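Local coordinates for protein beta-agarase B (Zobellia galactanivorans, PDB 4ATF) that cleaves the beta-1,4-linkages between galactose and 3,6-anhydro-galactose in agarose, at random and with retention of the anomeric configuration, releasing mainly tetramers, at residues 67-72 with 96-101. The protein carries 1 engineered substitution. Sequence-based numbering, arbitrary orientation.
Sequences GLTEWK and INMGCI
Asn97 reaches across to the strand 69-71 with one amide nitrogen that serves two acceptors. Its CG stands anti to the carbonyl carbon (chi1 -64°), which lays the amide alongside the Glu70 chain. Asn97 CB lies 3.8 Å from Glu70 O; Lys72 CG meets Asn97 CG at 3.8 Å and comes to 3.4 Å from Asn97 ND2. At the tip, ND2 donates to Glu70 O (3.2 Å) almost straight and to Glu70 OE2 (2.8 Å) in a more bent bond, on its anti side and 30° out of the carboxylate plane; both acceptors lie in the amide plane. Asparagine suits this place by its two N-H groups; Glu70 OE1 forms a salt bridge with Lys90. The strands run parallel, an exception in this mostly antiparallel GH16 beta-sandwich, joined by backbone hydrogen bonds from Glu70 N to Ile96 O and Lys72 N to Met98 O. Tryptophan suits position 71 because its broad faces take Cys100 (CB in CH-pi contact with the five-membered ring, SG in sulfur-aromatic contact with the six-membered one) and, opposite, Thr69 CG2, while NE1 donates to Thr261 O. Replacing Trp71 by an alanine is likely to leave Cys100 without aromatic cover and substrate-binding Tyr59 without its ring neighbour.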
loop_
_atom_site.group_PDB
_atom_site.type_symbol
_atom_site.label_atom_id
_atom_site.label_comp_id
_atom_site.label_asym_id
_atom_site.label_seq_id
_atom_site.Cartn_x
_atom_site.Cartn_y
_atom_site.Cartn_z
ATOM N N GLY A 67 11.772 -9.827 3.012
ATOM C CA GLY A 67 12.574 -10.260 1.829
ATOM C C GLY A 67 13.945 -9.661 1.878
ATOM O O GLY A 67 14.604 -9.682 2.951
ATOM N N LEU A 68 14.391 -9.126 0.730
ATOM C CA LEU A 68 15.682 -8.410 0.652
ATOM C C LEU A 68 15.544 -6.933 1.056
ATOM O O LEU A 68 16.517 -6.177 0.969
ATOM C CB LEU A 68 16.206 -8.462 -0.772
ATOM C CG LEU A 68 16.597 -9.844 -1.305
ATOM C CD1 LEU A 68 16.950 -9.795 -2.825
ATOM C CD2 LEU A 68 17.725 -10.373 -0.440
ATOM N N THR A 69 14.358 -6.501 1.477
ATOM C CA THR A 69 14.143 -5.051 1.822
ATOM C C THR A 69 14.996 -4.593 3.028
ATOM O O THR A 69 15.056 -5.300 4.064
ATOM C CB THR A 69 12.694 -4.724 2.165
ATOM O OG1 THR A 69 11.824 -5.246 1.142
ATOM C CG2 THR A 69 12.519 -3.222 2.267
ATOM N N GLU A 70 15.684 -3.437 2.897
ATOM C CA GLU A 70 16.245 -2.824 4.127
ATOM C C GLU A 70 15.873 -1.346 4.063
ATOM O O GLU A 70 16.516 -0.571 3.317
ATOM C CB GLU A 70 17.764 -3.067 4.205
ATOM C CG GLU A 70 18.349 -2.295 5.440
ATOM C CD GLU A 70 19.864 -2.522 5.602
ATOM O OE1 GLU A 70 20.236 -3.585 6.171
ATOM O OE2 GLU A 70 20.671 -1.638 5.177
ATOM N N TRP A 71 14.770 -0.969 4.718
ATOM C CA TRP A 71 14.310 0.399 4.603
ATOM C C TRP A 71 15.332 1.379 5.168
ATOM O O TRP A 71 15.997 1.087 6.168
ATOM C CB TRP A 71 12.984 0.620 5.319
ATOM C CG TRP A 71 11.812 -0.046 4.558
ATOM C CD1 TRP A 71 11.534 0.010 3.193
ATOM C CD2 TRP A 71 10.770 -0.807 5.141
ATOM N NE1 TRP A 71 10.373 -0.683 2.905
ATOM C CE2 TRP A 71 9.896 -1.222 4.086
ATOM C CE3 TRP A 71 10.477 -1.203 6.465
ATOM C CZ2 TRP A 71 8.722 -2.006 4.333
ATOM C CZ3 TRP A 71 9.302 -1.985 6.692
ATOM C CH2 TRP A 71 8.468 -2.379 5.631
ATOM N N LYS A 72 15.374 2.582 4.585
ATOM C CA LYS A 72 16.284 3.686 5.016
ATOM C C LYS A 72 15.548 5.011 4.989
ATOM O O LYS A 72 14.753 5.293 4.050
ATOM C CB LYS A 72 17.492 3.739 4.050
ATOM C CG LYS A 72 18.489 2.573 4.235
ATOM C CD LYS A 72 19.280 2.705 5.611
ATOM C CE LYS A 72 20.286 1.586 5.701
ATOM N NZ LYS A 72 21.072 1.575 6.970
ATOM N N ILE A 96 18.450 -4.631 -0.575
ATOM C CA ILE A 96 18.180 -3.434 -1.328
ATOM C C ILE A 96 17.629 -2.375 -0.368
ATOM O O ILE A 96 16.594 -2.585 0.270
ATOM C CB ILE A 96 17.154 -3.695 -2.447
ATOM C CG1 ILE A 96 17.640 -4.871 -3.318
ATOM C CG2 ILE A 96 16.970 -2.410 -3.313
ATOM C CD1 ILE A 96 16.515 -5.474 -4.251
ATOM N N ASN A 97 18.336 -1.266 -0.237
ATOM C CA ASN A 97 17.834 -0.115 0.523
ATOM C C ASN A 97 16.743 0.657 -0.241
ATOM O O ASN A 97 16.905 0.981 -1.445
ATOM C CB ASN A 97 19.003 0.852 0.821
ATOM C CG ASN A 97 20.084 0.253 1.721
ATOM O OD1 ASN A 97 21.289 0.377 1.433
ATOM N ND2 ASN A 97 19.676 -0.354 2.854
ATOM N N MET A 98 15.633 1.006 0.413
ATOM C CA MET A 98 14.520 1.662 -0.332
ATOM C C MET A 98 13.729 2.400 0.755
ATOM O O MET A 98 14.048 2.299 1.992
ATOM C CB MET A 98 13.673 0.640 -1.144
ATOM C CG MET A 98 12.934 -0.380 -0.316
ATOM S SD MET A 98 12.321 -1.794 -1.325
ATOM C CE MET A 98 13.794 -2.614 -1.932
ATOM N N GLY A 99 12.755 3.174 0.328
ATOM C CA GLY A 99 12.032 4.078 1.228
ATOM C C GLY A 99 10.782 3.502 1.896
ATOM O O GLY A 99 10.150 2.564 1.371
ATOM N N CYS A 100 10.389 4.118 3.011
ATOM C CA CYS A 100 9.102 3.822 3.712
ATOM C C CYS A 100 8.776 5.053 4.561
ATOM O O CYS A 100 9.675 5.556 5.262
ATOM C CB CYS A 100 9.289 2.603 4.631
ATOM S SG CYS A 100 7.749 2.039 5.409
ATOM N N ILE A 101 7.545 5.573 4.477
ATOM C CA ILE A 101 7.134 6.664 5.341
ATOM C C ILE A 101 5.808 6.247 6.016
ATOM O O ILE A 101 5.114 5.382 5.483
ATOM C CB ILE A 101 6.962 8.032 4.588
ATOM C CG1 ILE A 101 5.665 8.104 3.747
ATOM C CG2 ILE A 101 8.297 8.409 3.772
ATOM C CD1 ILE A 101 5.417 9.566 3.097
HETATM O O HOH W 1 12.135 6.418 3.950
#